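PDB 2I5H: DUF655 domain-containing protein from Archaeoglobus fulgidus, which is of unknown function but belongs to the helix-hairpin-helix clan, many of whose members bind nucleic acids, so it may do likewise. Local coordinates for residues D25-P28 with Y29-D33; Q112-K115 with K116-F120; K142-M145 with W146-E150. All coordinates share one frame; numbering follows the deposited sequence.

Contact 1: D25-P28 with Y29-D33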
loop_
_atom_site.group_PDB
_atom_site.type_symbol
_atom_site.label_atom_id
_atom_site.label_comp_id
_atom_site.label_asym_id
_atom_site.label_seq_id
_atom_site.Cartn_x
_atom_site.Cartn_y
_atom_site.Cartn_z
ATOM N N ASP A 25 6.672 2.645 10.668
ATOM C CA ASP A 25 7.206 3.390 11.796
ATOM C C ASP A 25 7.434 2.447 12.972
ATOM O O ASP A 25 6.590 1.593 13.260
ATOM C CB ASP A 25 6.197 4.491 12.169
ATOM C CG ASP A 25 6.705 5.429 13.250
ATOM O OD1 ASP A 25 7.913 5.730 13.276
ATOM O OD2 ASP A 25 5.879 5.883 14.066
ATOM N N PHE A 26 8.583 2.583 13.627
ATOM C CA PHE A 26 8.892 1.760 14.795
ATOM C C PHE A 26 9.033 2.646 16.032
ATOM O O PHE A 26 9.764 3.648 16.019
ATOM C CB PHE A 26 10.176 0.945 14.582
ATOM C CG PHE A 26 10.623 0.188 15.813
ATOM C CD1 PHE A 26 9.727 -0.634 16.510
ATOM C CD2 PHE A 26 11.922 0.321 16.295
ATOM C CE1 PHE A 26 10.123 -1.308 17.670
ATOM C CE2 PHE A 26 12.332 -0.352 17.458
ATOM C CZ PHE A 26 11.429 -1.168 18.148
ATOM N N MET A 27 8.321 2.276 17.096
ATOM C CA MET A 27 8.333 3.021 18.356
ATOM C C MET A 27 8.826 2.145 19.505
ATOM O O MET A 27 8.046 1.394 20.109
ATOM C CB MET A 27 6.926 3.515 18.689
ATOM C CG MET A 27 6.348 4.478 17.671
ATOM S SD MET A 27 4.569 4.713 17.869
ATOM C CE MET A 27 3.954 3.436 16.810
ATOM N N PRO A 28 10.123 2.237 19.832
ATOM C CA PRO A 28 10.725 1.450 20.918
ATOM C C PRO A 28 9.902 1.448 22.204
ATOM O O PRO A 28 9.758 0.405 22.847
ATOM C CB PRO A 28 12.084 2.117 21.109
ATOM C CG PRO A 28 12.432 2.530 19.724
ATOM C CD PRO A 28 11.135 3.088 19.182
ATOM N N TYR A 29 9.377 2.609 22.590
ATOM C CA TYR A 29 8.561 2.703 23.807
ATOM C C TYR A 29 7.081 2.930 23.535
ATOM O O TYR A 29 6.347 3.414 24.406
ATOM C CB TYR A 29 9.076 3.819 24.726
ATOM C CG TYR A 29 10.091 3.347 25.739
ATOM C CD1 TYR A 29 11.375 3.885 25.771
ATOM C CD2 TYR A 29 9.772 2.338 26.653
ATOM C CE1 TYR A 29 12.325 3.427 26.687
ATOM C CE2 TYR A 29 10.713 1.872 27.568
ATOM C CZ TYR A 29 11.987 2.417 27.577
ATOM O OH TYR A 29 12.936 1.925 28.446
ATOM N N GLY A 30 6.638 2.590 22.332
ATOM C CA GLY A 30 5.238 2.772 21.989
ATOM C C GLY A 30 4.832 4.213 21.735
ATOM O O GLY A 30 5.673 5.073 21.471
ATOM N N HIS A 31 3.536 4.487 21.817
ATOM C CA HIS A 31 3.043 5.836 21.568
ATOM C C HIS A 31 3.503 6.844 22.606
ATOM O O HIS A 31 3.413 6.607 23.805
ATOM C CB HIS A 31 1.520 5.824 21.471
ATOM C CG HIS A 31 1.013 5.104 20.261
ATOM N ND1 HIS A 31 1.189 5.588 18.984
ATOM C CD2 HIS A 31 0.375 3.916 20.131
ATOM C CE1 HIS A 31 0.682 4.729 18.116
ATOM N NE2 HIS A 31 0.182 3.706 18.786
ATOM N N PRO A 32 4.011 7.996 22.148
ATOM C CA PRO A 32 4.488 9.034 23.063
ATOM C C PRO A 32 3.476 9.516 24.100
ATOM O O PRO A 32 3.860 9.970 25.178
ATOM C CB PRO A 32 4.955 10.150 22.120
ATOM C CG PRO A 32 4.177 9.912 20.861
ATOM C CD PRO A 32 4.158 8.415 20.742
ATOM N N ASP A 33 2.189 9.409 23.791
ATOM C CA ASP A 33 1.160 9.855 24.725
ATOM C C ASP A 33 0.652 8.761 25.665
ATOM O O ASP A 33 -0.272 8.994 26.446
ATOM C CB ASP A 33 -0.026 10.459 23.962
ATOM C CG ASP A 33 0.346 11.717 23.202
ATOM O OD1 ASP A 33 0.882 12.655 23.829
ATOM O OD2 ASP A 33 0.097 11.770 21.978
#
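Met27 sends CG to the side of its own backbone N, anti to its carbonyl carbon (chi1 -62°), then bends at chi3, and His31 uses the same first torsion (chi1 -68°), which brings the thioether and the imidazole together. The two side chains cross at a slant: Met27 SD lies 3.7 Å from His31 ND1, and Met27 CE lies 3.8 Å from His31 CE1. The sulfur is 4.1 Å from the centroid of the His31 ring, but obliquely placed, neither squarely over the face nor at the edge. Nearer the backbone, Met27 CB rests 3.4 Å from Gly30 O, so the methionine is in contact with the chain along its length as well as at its end. The underlying motif is a type I beta turn from Met27 to Gly30, which leads the chain out of strand 20-27 into the loop before strand 44-49. It is closed by Gly30 N donating to Met27 O over 2.9 Å in a nearly straight bond (165° at the hydrogen), the donor standing well above the carbonyl plane. Pro28 and Tyr29 take the two corners, and the Pro28 ring suits the helical backbone angles of the first. The Phe26 ring lies with one face under Pro28 N, which is 4.0 Å above the plane, over its centre. The CA-CB bond of Tyr29 points away from residues 25-28, though Tyr29 CB lies 3.6 Å from Pro28 C. Gly30 then takes a positive phi, which residues with a side chain adopt less readily. Through its other ring nitrogen, NE2, His31 is hydrogen-bonded to Glu57 OE1, which helps to fix the imidazole's rotation. Thr95 and Gln46 touch both Met27 and His31.

Contact 2: Q112-K115 with K116-F120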
loop_
_atom_site.group_PDB
_atom_site.type_symbol
_atom_site.label_atom_id
_atom_site.label_comp_id
_atom_site.label_asym_id
_atom_site.label_seq_id
_atom_site.Cartn_x
_atom_site.Cartn_y
_atom_site.Cartn_z
ATOM N N GLN A 112 7.672 -4.581 -6.256
ATOM C CA GLN A 112 8.166 -5.929 -5.993
ATOM C C GLN A 112 7.221 -6.963 -6.588
ATOM O O GLN A 112 7.483 -8.166 -6.541
ATOM C CB GLN A 112 8.299 -6.167 -4.485
ATOM C CG GLN A 112 8.982 -5.033 -3.738
ATOM C CD GLN A 112 10.344 -4.683 -4.304
ATOM O OE1 GLN A 112 10.883 -3.612 -4.028
ATOM N NE2 GLN A 112 10.913 -5.588 -5.093
ATOM N N ASP A 113 6.120 -6.482 -7.154
ATOM C CA ASP A 113 5.120 -7.345 -7.761
ATOM C C ASP A 113 4.506 -6.596 -8.941
ATOM O O ASP A 113 3.286 -6.538 -9.104
ATOM C CB ASP A 113 4.060 -7.700 -6.716
ATOM C CG ASP A 113 3.006 -8.644 -7.247
ATOM O OD1 ASP A 113 3.362 -9.598 -7.972
ATOM O OD2 ASP A 113 1.818 -8.437 -6.920
ATOM N N GLU A 114 5.382 -6.018 -9.756
ATOM C CA GLU A 114 4.988 -5.248 -10.929
ATOM C C GLU A 114 4.021 -6.031 -11.807
ATOM O O GLU A 114 3.027 -5.488 -12.287
ATOM C CB GLU A 114 6.235 -4.868 -11.734
ATOM C CG GLU A 114 5.974 -3.930 -12.900
ATOM C CD GLU A 114 7.244 -3.555 -13.639
ATOM O OE1 GLU A 114 8.159 -2.989 -13.008
ATOM O OE2 GLU A 114 7.329 -3.823 -14.854
ATOM N N LYS A 115 4.321 -7.310 -12.001
ATOM C CA LYS A 115 3.498 -8.193 -12.821
ATOM C C LYS A 115 2.003 -8.058 -12.535
ATOM O O LYS A 115 1.202 -7.870 -13.450
ATOM C CB LYS A 115 3.930 -9.646 -12.604
ATOM C CG LYS A 115 3.143 -10.664 -13.415
ATOM C CD LYS A 115 3.331 -10.447 -14.909
ATOM C CE LYS A 115 2.574 -11.490 -15.716
ATOM N NZ LYS A 115 2.745 -11.296 -17.183
ATOM N N LYS A 116 1.634 -8.153 -11.261
ATOM C CA LYS A 116 0.235 -8.065 -10.858
ATOM C C LYS A 116 -0.447 -6.732 -11.158
ATOM O O LYS A 116 -1.634 -6.706 -11.490
ATOM C CB LYS A 116 0.103 -8.380 -9.365
ATOM C CG LYS A 116 0.401 -9.834 -9.007
ATOM C CD LYS A 116 -0.617 -10.786 -9.628
ATOM C CE LYS A 116 -2.023 -10.508 -9.111
ATOM N NZ LYS A 116 -3.051 -11.347 -9.790
ATOM N N TYR A 117 0.286 -5.630 -11.047
ATOM C CA TYR A 117 -0.306 -4.322 -11.308
ATOM C C TYR A 117 -0.261 -3.906 -12.772
ATOM O O TYR A 117 -1.202 -3.288 -13.270
ATOM C CB TYR A 117 0.346 -3.259 -10.418
ATOM C CG TYR A 117 0.113 -3.548 -8.953
ATOM C CD1 TYR A 117 0.992 -4.355 -8.234
ATOM C CD2 TYR A 117 -1.045 -3.104 -8.317
ATOM C CE1 TYR A 117 0.720 -4.720 -6.921
ATOM C CE2 TYR A 117 -1.328 -3.465 -7.008
ATOM C CZ TYR A 117 -0.444 -4.273 -6.315
ATOM O OH TYR A 117 -0.741 -4.654 -5.029
ATOM N N VAL A 118 0.825 -4.233 -13.468
ATOM C CA VAL A 118 0.910 -3.899 -14.884
ATOM C C VAL A 118 -0.178 -4.713 -15.569
ATOM O O VAL A 118 -0.589 -4.413 -16.689
ATOM C CB VAL A 118 2.280 -4.277 -15.490
ATOM C CG1 VAL A 118 3.365 -3.381 -14.922
ATOM C CG2 VAL A 118 2.593 -5.735 -15.208
ATOM N N ASP A 119 -0.639 -5.747 -14.872
ATOM C CA ASP A 119 -1.686 -6.621 -15.376
ATOM C C ASP A 119 -3.021 -5.883 -15.296
ATOM O O ASP A 119 -3.903 -6.080 -16.132
ATOM C CB ASP A 119 -1.751 -7.901 -14.541
ATOM C CG ASP A 119 -2.434 -9.040 -15.270
ATOM O OD1 ASP A 119 -3.553 -8.838 -15.793
ATOM O OD2 ASP A 119 -1.852 -10.145 -15.317
ATOM N N PHE A 120 -3.158 -5.033 -14.280
ATOM C CA PHE A 120 -4.375 -4.251 -14.090
ATOM C C PHE A 120 -4.622 -3.357 -15.297
ATOM O O PHE A 120 -5.754 -3.226 -15.759
ATOM C CB PHE A 120 -4.269 -3.378 -12.835
ATOM C CG PHE A 120 -5.352 -2.336 -12.732
ATOM C CD1 PHE A 120 -6.673 -2.705 -12.508
ATOM C CD2 PHE A 120 -5.054 -0.986 -12.899
ATOM C CE1 PHE A 120 -7.684 -1.749 -12.454
ATOM C CE2 PHE A 120 -6.060 -0.021 -12.847
ATOM C CZ PHE A 120 -7.377 -0.403 -12.626
#
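The first turn of helix 114-121 brings Asp113, at the N-cap position, against Lys116 and Tyr117, and Glu114 against Val118. The Asp113 side chain makes no capping bond: with CG anti to its backbone N (chi1 -178°), the carboxylate crosses the CB and CG of Lys116 at a slant, a placement whose shortest distances are doubtful in the model. Its charge is not paired with the lysine there, since Asp113 OD2 and Lys116 NZ are 6.4 Å apart. Tyr117 is met twice: Asp113 O lies 3.3 Å from Tyr117 CD1, at the ring edge and close to the ring plane. Asp113 OD2 is 3.9 Å from Tyr117 CE1. The Asp113 carbonyl further accepts a weak bond from Lys116 N. The firm bond is the helical one from Val118 N to Glu114 O, 2.8 Å long and straight at both ends (176° at the hydrogen). Beside this bond Glu114 CG meets Val118 CG1 at 3.3 Å, the two side chains crossing obliquely, and Glu114 OE2 reaches on to a weak hydrogen bond with Phe160 N. Tyr117 packs on Phe53 and on Ile177 of helix 173-186. Replacing Asp113 by an alanine is likely to take the carboxylate from beside Tyr117 CE1 and a negative charge from the helix start. Lys115 NZ and Asp119 OD2 stay 5.1 Å from each other. These pairs are near but not bridged to each other, and the negative charges of Asp113 and Glu114 near the amino end would probably interact favourably with the helix dipole, Asp113 without a capping bond.

Contact 3: K142-M145 with W146-E150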
loop_
_atom_site.group_PDB
_atom_site.type_symbol
_atom_site.label_atom_id
_atom_site.label_comp_id
_atom_site.label_asym_id
_atom_site.label_seq_id
_atom_site.Cartn_x
_atom_site.Cartn_y
_atom_site.Cartn_z
ATOM N N LYS A 142 -11.238 10.680 -18.686
ATOM C CA LYS A 142 -11.701 10.191 -19.982
ATOM C C LYS A 142 -10.608 10.175 -21.051
ATOM O O LYS A 142 -10.379 9.155 -21.701
ATOM C CB LYS A 142 -12.881 11.038 -20.469
ATOM C CG LYS A 142 -14.185 10.815 -19.705
ATOM C CD LYS A 142 -14.712 9.399 -19.912
ATOM C CE LYS A 142 -16.126 9.233 -19.361
ATOM N NZ LYS A 142 -16.210 9.472 -17.893
ATOM N N LYS A 143 -9.935 11.304 -21.231
ATOM C CA LYS A 143 -8.880 11.396 -22.233
ATOM C C LYS A 143 -7.778 10.367 -21.993
ATOM O O LYS A 143 -7.387 9.637 -22.907
ATOM C CB LYS A 143 -8.275 12.802 -22.239
ATOM C CG LYS A 143 -7.242 13.020 -23.337
ATOM C CD LYS A 143 -6.657 14.424 -23.299
ATOM C CE LYS A 143 -5.829 14.662 -22.043
ATOM N NZ LYS A 143 -5.264 16.044 -22.012
ATOM N N MET A 144 -7.290 10.305 -20.760
ATOM C CA MET A 144 -6.219 9.380 -20.412
ATOM C C MET A 144 -6.605 7.910 -20.544
ATOM O O MET A 144 -5.817 7.105 -21.035
ATOM C CB MET A 144 -5.725 9.657 -18.988
ATOM C CG MET A 144 -4.435 8.936 -18.637
ATOM S SD MET A 144 -3.137 9.271 -19.845
ATOM C CE MET A 144 -2.792 10.999 -19.493
ATOM N N MET A 145 -7.809 7.555 -20.107
ATOM C CA MET A 145 -8.244 6.164 -20.199
ATOM C C MET A 145 -8.236 5.688 -21.649
ATOM O O MET A 145 -7.737 4.604 -21.948
ATOM C CB MET A 145 -9.647 5.990 -19.613
ATOM C CG MET A 145 -10.741 6.689 -20.393
ATOM S SD MET A 145 -12.377 6.035 -20.041
ATOM C CE MET A 145 -12.411 4.633 -21.150
ATOM N N TRP A 146 -8.789 6.496 -22.549
ATOM C CA TRP A 146 -8.818 6.126 -23.958
ATOM C C TRP A 146 -7.407 6.049 -24.520
ATOM O O TRP A 146 -7.118 5.223 -25.388
ATOM C CB TRP A 146 -9.662 7.121 -24.760
ATOM C CG TRP A 146 -11.139 6.880 -24.610
ATOM C CD1 TRP A 146 -12.053 7.708 -24.030
ATOM C CD2 TRP A 146 -11.860 5.714 -25.026
ATOM N NE1 TRP A 146 -13.302 7.130 -24.056
ATOM C CE2 TRP A 146 -13.212 5.906 -24.663
ATOM C CE3 TRP A 146 -11.495 4.524 -25.672
ATOM C CZ2 TRP A 146 -14.201 4.953 -24.924
ATOM C CZ3 TRP A 146 -12.480 3.575 -25.932
ATOM C CH2 TRP A 146 -13.818 3.796 -25.558
ATOM N N ALA A 147 -6.525 6.907 -24.016
ATOM C CA ALA A 147 -5.137 6.916 -24.459
ATOM C C ALA A 147 -4.485 5.601 -24.052
ATOM O O ALA A 147 -3.682 5.033 -24.796
ATOM C CB ALA A 147 -4.394 8.090 -23.833
ATOM N N ILE A 148 -4.842 5.120 -22.863
ATOM C CA ILE A 148 -4.305 3.868 -22.340
ATOM C C ILE A 148 -4.883 2.684 -23.108
ATOM O O ILE A 148 -4.179 1.722 -23.416
ATOM C CB ILE A 148 -4.646 3.701 -20.838
ATOM C CG1 ILE A 148 -4.035 4.853 -20.034
ATOM C CG2 ILE A 148 -4.131 2.362 -20.329
ATOM C CD1 ILE A 148 -4.420 4.855 -18.566
ATOM N N ILE A 149 -6.175 2.765 -23.416
ATOM C CA ILE A 149 -6.863 1.706 -24.147
ATOM C C ILE A 149 -6.365 1.629 -25.587
ATOM O O ILE A 149 -6.214 0.540 -26.143
ATOM C CB ILE A 149 -8.388 1.945 -24.152
ATOM C CG1 ILE A 149 -8.907 1.978 -22.710
ATOM C CG2 ILE A 149 -9.089 0.851 -24.945
ATOM C CD1 ILE A 149 -10.386 2.291 -22.589
ATOM N N GLU A 150 -6.106 2.788 -26.183
ATOM C CA GLU A 150 -5.627 2.858 -27.560
ATOM C C GLU A 150 -4.285 2.154 -27.722
ATOM O O GLU A 150 -4.034 1.502 -28.736
ATOM C CB GLU A 150 -5.506 4.315 -27.992
#
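Met145 CE and Ile149 CD1 lie side by side over one face of the Trp146 indole, forming the apolar centre of this stretch of helix 142-154. The methionine methyl lies over the five-membered ring in a CH-pi contact, Met145 CE being 3.9 Å from its centroid and 13° off the normal. Met145 SD follows it over the ring at 4.5 Å from the same centroid, a Met-aromatic contact. Ile149 CD1 touches Met145 CE at 3.4 Å, tighter than usual for two carbons. Met145 gets there by setting CG between its backbone N and carbonyl carbon (chi1 66°), which lays the chain alongside both Trp146 and Ile149, though the exact place of CG is less sure. Round the helix, Met144 CG approaches Ile148 CD1 at 4.1 Å, and Met144 SD lies near Ala147 CB. Buried Ile148 continues onto Leu134 and Ile170, while Met145 touches His132. The backbone beneath carries regular helical bonds, such as Ile149 N to Met145 O at 2.8 Å. Family and position, directly after a glycine-containing turn, are consistent with the second helix of a helix-hairpin-helix motif. At the polar edge, Lys142 NZ forms a salt bridge with Glu135 OE1, tying the helix start to the preceding loop. Dispersion and sulfur-pi contacts therefore do the work between these side chains, and the Lys142-Glu135 salt bridge stands outside them.

In the fold
None of the three contacts lies in a fully buried core. Contacts 1 and 2 are on the surface, whereas contact 3 is partly buried, with Met145 and Ile148 enclosed. Contact 1 is the turn that ends sheet strand 20-27, and contacts 2 and 3 belong to consecutive helices, 114-121 and 142-154, across the chain's centre from it. The centres of contacts 2 and 3 are about 19 Å apart, against about 45 Å between those of contacts 1 and 3. A methionine meets a ring in both 1 and 3, obliquely on a histidine in the one and over an indole face in the other; contact 2 is dominated by backbone bonds and charges that do not bridge to each other.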